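Local coordinates for sortase-like protein (Streptococcus suis, PDB 3RE9), which is a class C sortase-like transpeptidase that probably cleaves sorting signals and joins pilin subunits into covalent pilus polymers on the bacterial surface, at residues G111-I116 against H170-V175; V47-I52 against T106-G111. All blocks are in the same frame, centred on the assembly; numbering follows the deposited sequence.

Interaction 1. Residues G111-I116 against H170-V175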
loop_
_atom_site.group_PDB
_atom_site.type_symbol
_atom_site.label_atom_id
_atom_site.label_comp_id
_atom_site.label_asym_id
_atom_site.label_seq_id
_atom_site.Cartn_x
_atom_site.Cartn_y
_atom_site.Cartn_z
ATOM N N GLY A 111 13.261 -7.090 -9.391
ATOM C CA GLY A 111 13.855 -6.211 -10.385
ATOM C C GLY A 111 12.828 -5.401 -11.118
ATOM O O GLY A 111 13.183 -4.386 -11.703
ATOM N N ASP A 112 11.565 -5.870 -11.105
ATOM C CA ASP A 112 10.415 -5.172 -11.725
ATOM C C ASP A 112 9.980 -3.956 -10.914
ATOM O O ASP A 112 10.159 -3.902 -9.701
ATOM C CB ASP A 112 9.196 -6.091 -11.911
ATOM C CG ASP A 112 9.383 -7.124 -13.012
ATOM O OD1 ASP A 112 10.393 -7.020 -13.777
ATOM O OD2 ASP A 112 8.520 -8.050 -13.100
ATOM N N THR A 113 9.360 -3.015 -11.615
ATOM C CA THR A 113 9.005 -1.711 -11.109
ATOM C C THR A 113 7.471 -1.523 -11.058
ATOM O O THR A 113 6.745 -1.906 -11.984
ATOM C CB THR A 113 9.672 -0.633 -11.990
ATOM O OG1 THR A 113 11.095 -0.739 -11.838
ATOM C CG2 THR A 113 9.250 0.776 -11.607
ATOM N N PHE A 114 6.989 -0.965 -9.948
ATOM C CA PHE A 114 5.616 -0.510 -9.882
ATOM C C PHE A 114 5.567 0.928 -9.386
ATOM O O PHE A 114 6.543 1.426 -8.803
ATOM C CB PHE A 114 4.692 -1.485 -9.124
ATOM C CG PHE A 114 4.997 -1.636 -7.663
ATOM C CD1 PHE A 114 5.837 -2.678 -7.213
ATOM C CD2 PHE A 114 4.398 -0.779 -6.708
ATOM C CE1 PHE A 114 6.112 -2.843 -5.821
ATOM C CE2 PHE A 114 4.668 -0.929 -5.330
ATOM C CZ PHE A 114 5.534 -1.948 -4.890
ATOM N N TYR A 115 4.449 1.588 -9.687
ATOM C CA TYR A 115 4.204 2.990 -9.359
ATOM C C TYR A 115 2.913 3.126 -8.583
ATOM O O TYR A 115 1.922 2.407 -8.850
ATOM C CB TYR A 115 4.106 3.877 -10.625
ATOM C CG TYR A 115 5.229 3.648 -11.592
ATOM C CD1 TYR A 115 5.036 2.859 -12.734
ATOM C CD2 TYR A 115 6.508 4.159 -11.337
ATOM C CE1 TYR A 115 6.104 2.589 -13.613
ATOM C CE2 TYR A 115 7.572 3.891 -12.196
ATOM C CZ TYR A 115 7.367 3.114 -13.341
ATOM O OH TYR A 115 8.417 2.875 -14.211
ATOM N N ILE A 116 2.945 4.041 -7.613
ATOM C CA ILE A 116 1.761 4.493 -6.954
ATOM C C ILE A 116 1.599 5.956 -7.322
ATOM O O ILE A 116 2.492 6.765 -7.072
ATOM C CB ILE A 116 1.844 4.286 -5.433
ATOM C CG1 ILE A 116 1.931 2.776 -5.096
ATOM C CG2 ILE A 116 0.657 4.992 -4.720
ATOM C CD1 ILE A 116 2.152 2.496 -3.606
ATOM N N HIS A 170 11.350 -1.499 -2.783
ATOM C CA HIS A 170 11.931 -0.329 -2.075
ATOM C C HIS A 170 11.765 0.911 -2.966
ATOM O O HIS A 170 11.683 0.799 -4.190
ATOM C CB HIS A 170 13.414 -0.539 -1.703
ATOM C CG HIS A 170 14.313 -0.773 -2.888
ATOM N ND1 HIS A 170 14.620 -2.038 -3.358
ATOM C CD2 HIS A 170 14.953 0.095 -3.709
ATOM C CE1 HIS A 170 15.406 -1.936 -4.419
ATOM N NE2 HIS A 170 15.624 -0.653 -4.652
ATOM N N ARG A 171 11.683 2.085 -2.359
ATOM C CA ARG A 171 11.531 3.312 -3.123
ATOM C C ARG A 171 12.728 3.525 -4.035
ATOM O O ARG A 171 13.859 3.333 -3.620
ATOM C CB ARG A 171 11.379 4.492 -2.171
ATOM C CG ARG A 171 11.165 5.824 -2.831
ATOM C CD ARG A 171 9.721 6.025 -3.274
ATOM N NE ARG A 171 9.587 7.401 -3.762
ATOM C CZ ARG A 171 9.350 8.461 -2.992
ATOM N NH1 ARG A 171 9.165 8.322 -1.688
ATOM N NH2 ARG A 171 9.274 9.660 -3.535
ATOM N N ILE A 172 12.483 3.878 -5.285
ATOM C CA ILE A 172 13.563 4.284 -6.188
ATOM C C ILE A 172 13.231 5.687 -6.752
ATOM O O ILE A 172 12.055 6.101 -6.730
ATOM C CB ILE A 172 13.882 3.217 -7.294
ATOM C CG1 ILE A 172 12.645 2.866 -8.120
ATOM C CG2 ILE A 172 14.418 1.942 -6.662
ATOM C CD1 ILE A 172 12.937 2.452 -9.579
ATOM N N PRO A 173 14.259 6.445 -7.199
ATOM C CA PRO A 173 13.977 7.723 -7.823
ATOM C C PRO A 173 13.073 7.610 -9.055
ATOM O O PRO A 173 13.156 6.644 -9.835
ATOM C CB PRO A 173 15.366 8.216 -8.219
ATOM C CG PRO A 173 16.257 7.578 -7.252
ATOM C CD PRO A 173 15.715 6.213 -7.127
ATOM N N TYR A 174 12.195 8.597 -9.195
ATOM C CA TYR A 174 11.322 8.688 -10.348
ATOM C C TYR A 174 11.701 9.894 -11.209
ATOM O O TYR A 174 11.531 11.051 -10.812
ATOM C CB TYR A 174 9.866 8.764 -9.913
ATOM C CG TYR A 174 8.925 8.972 -11.054
ATOM C CD1 TYR A 174 8.581 7.921 -11.894
ATOM C CD2 TYR A 174 8.376 10.218 -11.298
ATOM C CE1 TYR A 174 7.720 8.113 -12.953
ATOM C CE2 TYR A 174 7.510 10.419 -12.347
ATOM C CZ TYR A 174 7.187 9.367 -13.167
ATOM O OH TYR A 174 6.321 9.579 -14.204
ATOM N N VAL A 175 12.238 9.607 -12.383
ATOM C CA VAL A 175 12.611 10.654 -13.306
ATOM C C VAL A 175 11.488 10.675 -14.325
ATOM O O VAL A 175 11.265 9.692 -15.032
ATOM C CB VAL A 175 14.015 10.405 -13.974
ATOM C CG1 VAL A 175 14.465 11.627 -14.768
ATOM C CG2 VAL A 175 15.077 10.054 -12.936
#
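T113 and Y115 meet I172 and Y174 in a light surface contact on the sortase beta-barrel, between strand 113-117 and the end of strand 163-172. The two segments are not hydrogen-bonded partners, because strand 122-133 lies between their strands and pairs with both. The spacing reflects this: CA of T113 and CA of I172 are 9.0 Å apart, nearly two strand separations, and side chains alone bridge the distance. F114 and I116 turn from this face to pack on strand 148-156, and I116 also reaches strand 86-91. Such bulky apolar residues suit the interior, whereas T113 and Y115, with a hydroxyl each, suit an outer face that is only partly covered. At one end OG1 of T113 stands 4.3 Å from CD1 of I172, a loose approach that adds no polar bond. At the other, Y115 touches A124 of the intervening strand, a small residue that leaves room for the bulky ring beside it. H179, near the C-terminal end, stacks on Y115 and meets the ring of Y174 at a steep angle. Y174 swings its ring opposite the backbone N (chi1 175°), which carries it back toward the sheet from a chain that has already left it. The two tyrosine side chains cross at about a right angle, with CE2 of Y115 4.2 Å from CD1 of Y174.

Interaction 2. Residues V47-I52 against T106-G111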
loop_
_atom_site.group_PDB
_atom_site.type_symbol
_atom_site.label_atom_id
_atom_site.label_comp_id
_atom_site.label_asym_id
_atom_site.label_seq_id
_atom_site.Cartn_x
_atom_site.Cartn_y
_atom_site.Cartn_z
ATOM N N VAL A 47 -2.431 2.362 -8.503
ATOM C CA VAL A 47 -1.218 1.573 -8.633
ATOM C C VAL A 47 -1.118 1.055 -10.073
ATOM O O VAL A 47 -2.096 0.584 -10.654
ATOM C CB VAL A 47 -1.094 0.448 -7.530
ATOM C CG1 VAL A 47 -2.251 -0.563 -7.611
ATOM C CG2 VAL A 47 0.301 -0.221 -7.534
ATOM N N GLU A 48 0.063 1.209 -10.659
ATOM C CA GLU A 48 0.343 0.704 -12.003
ATOM C C GLU A 48 1.485 -0.293 -11.987
ATOM O O GLU A 48 2.549 -0.002 -11.459
ATOM C CB GLU A 48 0.719 1.858 -12.909
ATOM C CG GLU A 48 1.062 1.434 -14.338
ATOM C CD GLU A 48 1.395 2.617 -15.207
ATOM O OE1 GLU A 48 1.032 3.756 -14.807
ATOM O OE2 GLU A 48 2.018 2.410 -16.275
ATOM N N ILE A 49 1.260 -1.469 -12.566
ATOM C CA ILE A 49 2.338 -2.461 -12.767
ATOM C C ILE A 49 2.504 -2.799 -14.269
ATOM O O ILE A 49 1.809 -3.666 -14.799
ATOM C CB ILE A 49 2.126 -3.716 -11.910
ATOM C CG1 ILE A 49 1.600 -3.304 -10.530
ATOM C CG2 ILE A 49 3.412 -4.470 -11.777
ATOM C CD1 ILE A 49 0.470 -4.138 -10.018
ATOM N N PRO A 50 3.436 -2.101 -14.947
ATOM C CA PRO A 50 3.594 -2.124 -16.415
ATOM C C PRO A 50 3.753 -3.514 -17.040
ATOM O O PRO A 50 3.145 -3.784 -18.071
ATOM C CB PRO A 50 4.842 -1.279 -16.654
ATOM C CG PRO A 50 4.986 -0.444 -15.399
ATOM C CD PRO A 50 4.427 -1.224 -14.285
ATOM N N LYS A 51 4.528 -4.388 -16.415
ATOM C CA LYS A 51 4.825 -5.704 -16.991
ATOM C C LYS A 51 3.653 -6.722 -16.980
ATOM O O LYS A 51 3.638 -7.683 -17.778
ATOM C CB LYS A 51 6.091 -6.302 -16.365
ATOM C CG LYS A 51 7.361 -5.991 -17.154
ATOM C CD LYS A 51 8.579 -6.531 -16.443
ATOM C CE LYS A 51 9.838 -5.785 -16.872
ATOM N NZ LYS A 51 10.848 -5.742 -15.754
ATOM N N ILE A 52 2.688 -6.517 -16.086
ATOM C CA ILE A 52 1.442 -7.280 -16.136
ATOM C C ILE A 52 0.267 -6.457 -16.663
ATOM O O ILE A 52 -0.861 -6.929 -16.719
ATOM C CB ILE A 52 1.138 -8.005 -14.815
ATOM C CG1 ILE A 52 1.075 -7.022 -13.644
ATOM C CG2 ILE A 52 2.182 -9.107 -14.596
ATOM C CD1 ILE A 52 0.794 -7.674 -12.304
ATOM N N THR A 106 1.439 -12.996 -9.358
ATOM C CA THR A 106 2.284 -14.173 -9.378
ATOM C C THR A 106 3.337 -14.106 -10.503
ATOM O O THR A 106 4.360 -14.762 -10.429
ATOM C CB THR A 106 1.442 -15.484 -9.485
ATOM O OG1 THR A 106 0.420 -15.336 -10.478
ATOM C CG2 THR A 106 0.792 -15.813 -8.169
ATOM N N LYS A 107 3.087 -13.293 -11.523
ATOM C CA LYS A 107 4.012 -13.113 -12.625
ATOM C C LYS A 107 5.042 -11.996 -12.393
ATOM O O LYS A 107 5.920 -11.776 -13.235
ATOM C CB LYS A 107 3.238 -12.844 -13.915
ATOM C CG LYS A 107 2.257 -13.960 -14.337
ATOM C CD LYS A 107 1.411 -13.540 -15.557
ATOM C CE LYS A 107 0.301 -14.574 -15.861
ATOM N NZ LYS A 107 -0.593 -15.027 -14.670
ATOM N N VAL A 108 4.941 -11.281 -11.277
ATOM C CA VAL A 108 5.891 -10.212 -10.971
ATOM C C VAL A 108 7.221 -10.810 -10.502
ATOM O O VAL A 108 7.232 -11.768 -9.738
ATOM C CB VAL A 108 5.336 -9.220 -9.926
ATOM C CG1 VAL A 108 6.363 -8.153 -9.603
ATOM C CG2 VAL A 108 4.068 -8.563 -10.438
ATOM N N LYS A 109 8.320 -10.228 -10.987
ATOM C CA LYS A 109 9.693 -10.636 -10.657
ATOM C C LYS A 109 10.442 -9.582 -9.834
ATOM O O LYS A 109 10.135 -8.373 -9.839
ATOM C CB LYS A 109 10.583 -10.840 -11.919
ATOM C CG LYS A 109 9.919 -10.996 -13.264
ATOM C CD LYS A 109 10.966 -10.856 -14.344
ATOM C CE LYS A 109 10.323 -10.620 -15.699
ATOM N NZ LYS A 109 10.056 -11.961 -16.340
ATOM N N ILE A 110 11.496 -10.066 -9.190
ATOM C CA ILE A 110 12.446 -9.215 -8.536
ATOM C C ILE A 110 13.125 -8.388 -9.643
ATOM O O ILE A 110 13.450 -8.902 -10.743
ATOM C CB ILE A 110 13.379 -10.063 -7.607
ATOM C CG1 ILE A 110 12.561 -10.489 -6.360
ATOM C CG2 ILE A 110 14.647 -9.284 -7.250
ATOM C CD1 ILE A 110 13.264 -11.312 -5.287
ATOM N N GLY A 111 13.261 -7.090 -9.391
ATOM C CA GLY A 111 13.855 -6.211 -10.385
ATOM C C GLY A 111 12.828 -5.401 -11.118
ATOM O O GLY A 111 13.183 -4.386 -11.703
#
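The amide N of I52 donates to the carbonyl O of I49 at 3.2 Å, closing a tight turn at the end of strand 43-49 that aims both isoleucines at V108. The dihedrals of P50 and K51 are those of a type I beta turn. Proline suits the second position of such a turn, since its ring holds phi near the required value, here -54°. V108 lies in the loop leading to strand 113-117, and one of its methyls does most of the work: CG2 lies 3.9 Å from CD1 of I52 and 4.4 Å from CG2 of I49. The I52 side chain crosses V108 at about a right angle; its chi1 of 57° tucks CG1 between the backbone N and carbonyl carbon, while CD1 extends onward to the valine. A compact branched residue fits at V108, which is buried and also touches V127 and V167 of two barrel strands. I52 has a second foothold, because its CG2 sits 3.9 Å from CB of K107. Only the aliphatic base of that lysine serves the contact; the chain then leads away, and its NZ forms a salt bridge with D104. Two further lysines border the apolar patch, K51 NZ and K109 NZ being 6.3 Å apart, and the carboxylate of D112 serves both residues, OD1 in a salt bridge with NZ of K51 and OD2 accepting a hydrogen bond from the backbone N of K109. G111, near the loop's end, has a positive phi of 103°, readily adopted by glycine. With no hydrogen bond between the segments, their cohesion rests on methyl and methylene contacts, while the lysine ammonium groups keep to the polar margin.

From the N terminus, strand 43-49 and its turn come first, and interaction 2 closes the long excursion that returns at residues 106-111. G111 ends that contact and begins interaction 1, which closes a second excursion, through strands 122-133 and 148-156, at residues 170-175. The two loops therefore follow in series, sharing one glycine, and neither nest nor cross. Their centres are about 11 Å apart. Strand 113-117 joins them: E48 N and Y115 O probably hydrogen-bond between it and strand 43-49, and a K51-D112 salt bridge lies alongside. Together the contacts tie the first barrel strand, the loop before 113-117 and the C-terminal tail.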